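Local structure of fiber (Human adenovirus 35, 2QLK) at residues 93-98 with 173-178; 133-138 with 167-172. The protein forms the trimeric head (knob) of the adenovirus 35 fibre, which attaches the virus to host cells by binding the receptor CD46. All blocks are in the same frame, centred on the assembly; numbering follows the deposited sequence.

Interaction 1 of 2, residues 93-98 with 173-178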
ATOM      1  N   ASN A  93       3.799   3.124 -25.409  1.00 43.80           N
ATOM      2  CA  ASN A  93       5.135   3.697 -25.391  1.00 42.00           C
ATOM      3  C   ASN A  93       5.102   5.125 -24.901  1.00 40.24           C
ATOM      4  O   ASN A  93       4.252   5.918 -25.310  1.00 38.31           O
ATOM      5  CB  ASN A  93       5.761   3.679 -26.791  1.00 55.27           C
ATOM      6  CG  ASN A  93       5.609   2.345 -27.486  1.00 56.98           C
ATOM      7  OD1 ASN A  93       4.818   2.217 -28.424  1.00 57.29           O
ATOM      8  ND2 ASN A  93       6.360   1.342 -27.032  1.00 56.61           N
ATOM      9  N   LEU A  94       6.051   5.459 -24.038  1.00 44.95           N
ATOM     10  CA  LEU A  94       6.130   6.800 -23.493  1.00 43.65           C
ATOM     11  C   LEU A  94       6.418   7.853 -24.565  1.00 43.54           C
ATOM     12  O   LEU A  94       7.387   7.755 -25.314  1.00 43.71           O
ATOM     13  CB  LEU A  94       7.218   6.858 -22.410  1.00 34.91           C
ATOM     14  CG  LEU A  94       7.489   8.240 -21.813  1.00 33.96           C
ATOM     15  CD1 LEU A  94       6.233   8.772 -21.102  1.00 31.83           C
ATOM     16  CD2 LEU A  94       8.657   8.135 -20.863  1.00 34.00           C
ATOM     17  N   LEU A  95       5.559   8.856 -24.639  1.00 36.13           N
ATOM     18  CA  LEU A  95       5.737   9.942 -25.575  1.00 36.21           C
ATOM     19  C   LEU A  95       6.628  10.961 -24.856  1.00 37.30           C
ATOM     20  O   LEU A  95       6.130  11.923 -24.243  1.00 36.68           O
ATOM     21  CB  LEU A  95       4.378  10.551 -25.902  1.00 37.88           C
ATOM     22  CG  LEU A  95       3.412   9.650 -26.673  1.00 37.67           C
ATOM     23  CD1 LEU A  95       2.081  10.378 -26.887  1.00 35.88           C
ATOM     24  CD2 LEU A  95       4.049   9.264 -28.018  1.00 38.97           C
ATOM     25  N   THR A  96       7.944  10.748 -24.948  1.00 43.11           N
ATOM     26  CA  THR A  96       8.932  11.588 -24.260  1.00 44.75           C
ATOM     27  C   THR A  96       8.952  13.082 -24.540  1.00 44.67           C
ATOM     28  O   THR A  96       9.309  13.869 -23.665  1.00 44.97           O
ATOM     29  CB  THR A  96      10.372  11.064 -24.476  1.00 53.65           C
ATOM     30  OG1 THR A  96      10.700  11.112 -25.871  1.00 54.16           O
ATOM     31  CG2 THR A  96      10.502   9.629 -23.973  1.00 54.06           C
ATOM     32  N   GLU A  97       8.587  13.490 -25.747  1.00 48.24           N
ATOM     33  CA  GLU A  97       8.591  14.911 -26.048  1.00 49.40           C
ATOM     34  C   GLU A  97       7.527  15.667 -25.264  1.00 48.76           C
ATOM     35  O   GLU A  97       7.756  16.792 -24.849  1.00 50.17           O
ATOM     36  CB  GLU A  97       8.369  15.137 -27.542  1.00 62.83           C
ATOM     37  CG  GLU A  97       9.514  14.680 -28.431  1.00 65.83           C
ATOM     38  CD  GLU A  97       9.093  14.567 -29.886  1.00 69.36           C
ATOM     39  OE1 GLU A  97       8.095  15.228 -30.265  1.00 69.24           O
ATOM     40  OE2 GLU A  97       9.762  13.825 -30.647  1.00 69.88           O
ATOM     41  N   GLU A  98       6.367  15.051 -25.060  1.00 49.79           N
ATOM     42  CA  GLU A  98       5.255  15.692 -24.345  1.00 48.55           C
ATOM     43  C   GLU A  98       5.260  15.421 -22.847  1.00 45.72           C
ATOM     44  O   GLU A  98       4.685  16.171 -22.068  1.00 46.77           O
ATOM     45  CB  GLU A  98       3.922  15.214 -24.932  1.00 85.89           C
ATOM     46  CG  GLU A  98       3.731  15.574 -26.399  1.00 90.34           C
ATOM     47  CD  GLU A  98       2.770  14.648 -27.123  1.00 92.90           C
ATOM     48  OE1 GLU A  98       1.605  14.518 -26.682  1.00 93.60           O
ATOM     49  OE2 GLU A  98       3.186  14.051 -28.141  1.00 94.64           O
ATOM     50  N   SER A 173      -1.954  15.296 -29.109  1.00 73.75           N
ATOM     51  CA  SER A 173      -1.552  14.292 -30.084  1.00 72.45           C
ATOM     52  C   SER A 173      -2.402  13.026 -30.085  1.00 70.33           C
ATOM     53  O   SER A 173      -3.633  13.076 -30.009  1.00 69.26           O
ATOM     54  CB  SER A 173      -0.079  13.921 -29.865  1.00 83.80           C
ATOM     55  OG  SER A 173       0.115  13.295 -28.609  1.00 84.03           O
ATOM     56  N   ASN A 174      -1.709  11.897 -30.194  1.00 78.78           N
ATOM     57  CA  ASN A 174      -2.327  10.584 -30.201  1.00 76.34           C
ATOM     58  C   ASN A 174      -2.052   9.942 -28.833  1.00 72.97           C
ATOM     59  O   ASN A 174      -1.649   8.780 -28.746  1.00 71.69           O
ATOM     60  CB  ASN A 174      -1.728   9.732 -31.334  1.00122.14           C
ATOM     61  CG  ASN A 174      -2.764   8.852 -32.030  1.00124.04           C
ATOM     62  OD1 ASN A 174      -2.462   8.181 -33.021  1.00124.40           O
ATOM     63  ND2 ASN A 174      -3.989   8.851 -31.515  1.00123.84           N
ATOM     64  N   VAL A 175      -2.245  10.725 -27.769  1.00 46.99           N
ATOM     65  CA  VAL A 175      -2.062  10.241 -26.398  1.00 42.30           C
ATOM     66  C   VAL A 175      -3.146   9.186 -26.126  1.00 39.61           C
ATOM     67  O   VAL A 175      -4.327   9.508 -26.079  1.00 40.53           O
ATOM     68  CB  VAL A 175      -2.242  11.384 -25.360  1.00 40.63           C
ATOM     69  CG1 VAL A 175      -2.138  10.825 -23.953  1.00 39.51           C
ATOM     70  CG2 VAL A 175      -1.212  12.473 -25.575  1.00 40.27           C
ATOM     71  N   ALA A 176      -2.753   7.931 -25.963  1.00 40.71           N
ATOM     72  CA  ALA A 176      -3.705   6.866 -25.695  1.00 37.66           C
ATOM     73  C   ALA A 176      -3.892   6.635 -24.186  1.00 37.10           C
ATOM     74  O   ALA A 176      -4.931   6.112 -23.763  1.00 36.25           O
ATOM     75  CB  ALA A 176      -3.227   5.583 -26.338  1.00 32.73           C
ATOM     76  N   TYR A 177      -2.883   7.006 -23.389  1.00 38.51           N
ATOM     77  CA  TYR A 177      -2.915   6.827 -21.929  1.00 38.02           C
ATOM     78  C   TYR A 177      -2.116   7.918 -21.234  1.00 35.22           C
ATOM     79  O   TYR A 177      -1.253   8.537 -21.845  1.00 33.94           O
ATOM     80  CB  TYR A 177      -2.310   5.481 -21.553  1.00 42.50           C
ATOM     81  CG  TYR A 177      -2.941   4.333 -22.269  1.00 47.59           C
ATOM     82  CD1 TYR A 177      -4.168   3.827 -21.858  1.00 49.53           C
ATOM     83  CD2 TYR A 177      -2.334   3.770 -23.392  1.00 48.63           C
ATOM     84  CE1 TYR A 177      -4.781   2.786 -22.544  1.00 50.96           C
ATOM     85  CE2 TYR A 177      -2.937   2.730 -24.087  1.00 50.18           C
ATOM     86  CZ  TYR A 177      -4.159   2.245 -23.656  1.00 50.90           C
ATOM     87  OH  TYR A 177      -4.761   1.210 -24.327  1.00 52.55           O
ATOM     88  N   ALA A 178      -2.406   8.153 -19.956  1.00 31.68           N
ATOM     89  CA  ALA A 178      -1.685   9.158 -19.181  1.00 29.22           C
ATOM     90  C   ALA A 178      -1.592   8.759 -17.701  1.00 30.76           C
ATOM     91  O   ALA A 178      -2.521   8.181 -17.138  1.00 29.08           O
ATOM     92  CB  ALA A 178      -2.364  10.532 -19.310  1.00 18.97           C
TER

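Interaction 2 of 2, residues 133-138 with 167-172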
ATOM      1  N   ASN A 133     -11.568  12.746 -20.878  1.00101.97           N
ATOM      2  CA  ASN A 133     -12.530  13.845 -20.998  1.00107.88           C
ATOM      3  C   ASN A 133     -13.766  13.749 -20.105  1.00111.16           C
ATOM      4  O   ASN A 133     -14.895  13.799 -20.599  1.00111.37           O
ATOM      5  CB  ASN A 133     -12.980  13.976 -22.460  1.00 94.88           C
ATOM      6  CG  ASN A 133     -11.893  14.543 -23.360  1.00 96.43           C
ATOM      7  OD1 ASN A 133     -11.555  15.727 -23.273  1.00 97.38           O
ATOM      8  ND2 ASN A 133     -11.339  13.700 -24.227  1.00 97.46           N
ATOM      9  N   THR A 134     -13.554  13.619 -18.797  1.00135.26           N
ATOM     10  CA  THR A 134     -14.661  13.526 -17.841  1.00139.09           C
ATOM     11  C   THR A 134     -14.329  14.118 -16.474  1.00141.65           C
ATOM     12  O   THR A 134     -13.456  13.613 -15.766  1.00142.44           O
ATOM     13  CB  THR A 134     -15.103  12.057 -17.605  1.00 99.96           C
ATOM     14  OG1 THR A 134     -13.951  11.250 -17.317  1.00100.66           O
ATOM     15  CG2 THR A 134     -15.844  11.505 -18.819  1.00 99.78           C
ATOM     16  N   THR A 135     -15.023  15.192 -16.109  1.00108.87           N
ATOM     17  CA  THR A 135     -14.826  15.813 -14.803  1.00110.44           C
ATOM     18  C   THR A 135     -15.993  15.334 -13.945  1.00111.83           C
ATOM     19  O   THR A 135     -15.938  15.369 -12.713  1.00112.12           O
ATOM     20  CB  THR A 135     -14.843  17.352 -14.880  1.00 78.01           C
ATOM     21  OG1 THR A 135     -13.831  17.800 -15.788  1.00 78.17           O
ATOM     22  CG2 THR A 135     -14.568  17.952 -13.506  1.00 78.22           C
ATOM     23  N   THR A 136     -17.051  14.889 -14.622  1.00112.05           N
ATOM     24  CA  THR A 136     -18.240  14.361 -13.962  1.00113.07           C
ATOM     25  C   THR A 136     -17.775  13.031 -13.390  1.00112.68           C
ATOM     26  O   THR A 136     -18.307  12.528 -12.398  1.00112.79           O
ATOM     27  CB  THR A 136     -19.383  14.093 -14.974  1.00147.11           C
ATOM     28  OG1 THR A 136     -19.674  15.292 -15.705  1.00148.45           O
ATOM     29  CG2 THR A 136     -20.644  13.631 -14.249  1.00147.61           C
ATOM     30  N   ARG A 137     -16.766  12.476 -14.053  1.00105.39           N
ATOM     31  CA  ARG A 137     -16.157  11.214 -13.666  1.00104.54           C
ATOM     32  C   ARG A 137     -14.642  11.377 -13.748  1.00103.59           C
ATOM     33  O   ARG A 137     -13.975  10.738 -14.565  1.00103.64           O
ATOM     34  CB  ARG A 137     -16.617  10.092 -14.597  1.00 77.45           C
ATOM     35  CG  ARG A 137     -18.081   9.703 -14.437  1.00 77.47           C
ATOM     36  CD  ARG A 137     -18.408   8.540 -15.348  1.00 77.49           C
ATOM     37  NE  ARG A 137     -17.474   7.431 -15.168  1.00 77.10           N
ATOM     38  CZ  ARG A 137     -17.481   6.325 -15.906  1.00 77.40           C
ATOM     39  NH1 ARG A 137     -18.375   6.183 -16.879  1.00 77.58           N
ATOM     40  NH2 ARG A 137     -16.602   5.359 -15.672  1.00 77.41           N
ATOM     41  N   ASP A 138     -14.117  12.252 -12.897  1.00102.01           N
ATOM     42  CA  ASP A 138     -12.689  12.534 -12.836  1.00 99.95           C
ATOM     43  C   ASP A 138     -12.173  12.079 -11.472  1.00 98.19           C
ATOM     44  O   ASP A 138     -10.998  11.734 -11.319  1.00 97.99           O
ATOM     45  CB  ASP A 138     -12.455  14.038 -13.014  1.00103.94           C
ATOM     46  CG  ASP A 138     -10.991  14.388 -13.199  1.00104.06           C
ATOM     47  OD1 ASP A 138     -10.385  13.890 -14.171  1.00104.14           O
ATOM     48  OD2 ASP A 138     -10.451  15.163 -12.376  1.00103.35           O
ATOM     49  N   ASN A 167      -5.022   8.714 -16.862  1.00 29.90           N
ATOM     50  CA  ASN A 167      -5.688   9.164 -18.090  1.00 30.73           C
ATOM     51  C   ASN A 167      -6.393  10.510 -17.863  1.00 33.90           C
ATOM     52  O   ASN A 167      -5.749  11.508 -17.554  1.00 35.66           O
ATOM     53  CB  ASN A 167      -6.687   8.086 -18.566  1.00 26.91           C
ATOM     54  CG  ASN A 167      -6.009   6.761 -18.876  1.00 26.26           C
ATOM     55  OD1 ASN A 167      -4.809   6.720 -19.184  1.00 27.02           O
ATOM     56  ND2 ASN A 167      -6.761   5.669 -18.796  1.00 24.76           N
ATOM     57  N   SER A 168      -7.708  10.555 -18.015  1.00 40.13           N
ATOM     58  CA  SER A 168      -8.448  11.809 -17.794  1.00 45.84           C
ATOM     59  C   SER A 168      -8.156  12.982 -18.753  1.00 49.80           C
ATOM     60  O   SER A 168      -9.019  13.359 -19.552  1.00 49.09           O
ATOM     61  CB  SER A 168      -8.244  12.297 -16.359  1.00 75.75           C
ATOM     62  OG  SER A 168      -8.757  13.609 -16.196  1.00 77.81           O
ATOM     63  N   ARG A 169      -6.964  13.576 -18.662  1.00 75.36           N
ATOM     64  CA  ARG A 169      -6.618  14.703 -19.536  1.00 80.08           C
ATOM     65  C   ARG A 169      -5.559  14.334 -20.582  1.00 81.74           C
ATOM     66  O   ARG A 169      -4.366  14.328 -20.280  1.00 83.01           O
ATOM     67  CB  ARG A 169      -6.086  15.884 -18.714  1.00 96.97           C
ATOM     68  CG  ARG A 169      -6.803  16.178 -17.397  1.00100.50           C
ATOM     69  CD  ARG A 169      -8.230  16.667 -17.570  1.00103.76           C
ATOM     70  NE  ARG A 169      -9.142  15.589 -17.934  1.00106.19           N
ATOM     71  CZ  ARG A 169     -10.468  15.675 -17.862  1.00107.40           C
ATOM     72  NH1 ARG A 169     -11.040  16.793 -17.435  1.00108.37           N
ATOM     73  NH2 ARG A 169     -11.221  14.642 -18.215  1.00106.70           N
ATOM     74  N   MET A 170      -5.983  14.034 -21.808  1.00111.42           N
ATOM     75  CA  MET A 170      -5.032  13.692 -22.870  1.00112.68           C
ATOM     76  C   MET A 170      -4.464  14.961 -23.501  1.00113.37           C
ATOM     77  O   MET A 170      -5.008  15.480 -24.476  1.00113.23           O
ATOM     78  CB  MET A 170      -5.692  12.823 -23.956  1.00 67.23           C
ATOM     79  CG  MET A 170      -6.998  13.362 -24.524  1.00 66.98           C
ATOM     80  SD  MET A 170      -7.541  12.401 -25.952  1.00 67.23           S
ATOM     81  CE  MET A 170      -8.137  10.904 -25.161  1.00 67.42           C
ATOM     82  N   ILE A 171      -3.367  15.454 -22.927  1.00103.81           N
ATOM     83  CA  ILE A 171      -2.699  16.667 -23.394  1.00104.14           C
ATOM     84  C   ILE A 171      -2.997  16.993 -24.848  1.00104.44           C
ATOM     85  O   ILE A 171      -3.489  18.079 -25.160  1.00104.46           O
ATOM     86  CB  ILE A 171      -1.168  16.560 -23.238  1.00 66.86           C
ATOM     87  CG1 ILE A 171      -0.493  17.778 -23.866  1.00 67.35           C
ATOM     88  CG2 ILE A 171      -0.665  15.284 -23.884  1.00 66.53           C
ATOM     89  CD1 ILE A 171       1.021  17.696 -23.905  1.00 67.28           C
ATOM     90  N   SER A 172      -2.708  16.046 -25.734  1.00 82.93           N
ATOM     91  CA  SER A 172      -2.937  16.265 -27.155  1.00 82.57           C
ATOM     92  C   SER A 172      -2.648  15.037 -28.006  1.00 81.91           C
ATOM     93  O   SER A 172      -3.038  13.915 -27.682  1.00 81.97           O
ATOM     94  CB  SER A 172      -2.053  17.414 -27.638  1.00 75.93           C
ATOM     95  OG  SER A 172      -0.682  17.071 -27.504  1.00 76.20           O
TER

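Interaction 1 of 2, residues 93-98 with 173-178
Glu98 and Ser173 supply the polar half of a small surface contact between two loops of the fibre knob, and Leu95 and Val175 supply the apolar half. The polar part is a single hydrogen bond: Ser173 OG donates to Glu98 OE1 over 2.7 Å. The hydroxyl arrives on the syn side of OE1, the side of the other carboxylate oxygen, which explains why Glu98 OE2 is also only 3.2 Å from Ser173 OG. Beyond CG the glutamate chain is extended, and this carries its carboxylate across to the serine. On the other loop, Ser173 OG sits between its own backbone N and carbonyl carbon (chi1 65°), pointing at the acid.

The apolar part is a touch of branch ends. Leu95 CD1 meets Val175 CG2 at 4.1 Å, the two side chains crossing obliquely, and the same leucine methyl lies 3.9 Å from Ser173 OG. Val175 CG2 also comes within 3.7 Å of Glu98 OE1, joining the two halves.

Leu95 is the centre of an inverse gamma turn, while Val175 lies in the run that leads into strand 177-186. Backbone bonds of Leu95 with Tyr87, and of Ala176 and Tyr177 with Phe88, tie both segments to strand 79-88. Val175 CG2 offers the carboxylate no polar partner; the serine proton probably offsets part of its charge, in the one directional link between the segments.

Interaction 2 of 2, residues 133-138 with 167-172
Ser168 and Asp138 join two loops at one end of the antiparallel beta-sandwich of the fibre knob, and the guanidinium of Arg169 lies beside their bond. Ser168 OG donates to Asp138 OD1 over 2.6 Å, meeting the oxygen nearly along its C-O axis. The aspartate reaches this position with CG anti to its backbone N (chi1 -170°), and its other oxygen, OD2, is hydrogen-bonded to Tyr142 OH.

Asp138 OD1 also stands over the centre of one face of the Arg169 guanidinium, 4.1 Å above the plane. No N-H points at it, so any attraction is probably one of charge alone. The arginine chain, bent at chi2 and chi3, folds back on its own loop: NH2 donates to Ser168 O at 2.9 Å from above the carbonyl plane, and NE adds a weak bond to the same oxygen. A third, also weak, comes across from Asn133 N. Arg169 NH2 is only 2.6 Å from Thr134 N, another donor, so the group's exact placing is somewhat doubtful.

Thr135 O is hydrogen-bonded to Arg155 of a second subunit, placing this loop at the trimer interface. At the edge of the guanidinium, the Thr135 side chain crosses Arg169 at about a right angle, and their hydrogen bond is weak, with Arg169 NH1 3.4 Å from Thr135 OG1.

Interactions 1 and 2 have centres about 14 Å apart and meet directly, because 167-172 runs straight into 173-178 within the connection from strand 157-166 to strand 177-186. Along the chain, interaction 2 is nested inside the loop that interaction 1 closes. Ala178 O lies 2.6 Å from Asn167 N, a probable hydrogen bond across the base of this connection, and Asn167 OD1 accepts from Ala178 N. Farther out, Glu98 OE1 packs 3.7 Å from Ile171 CG2. A single connection thus meets 93-98 through one end and 133-138 through the other; of the two contacts, interaction 2 also reaches a second subunit of the trimer.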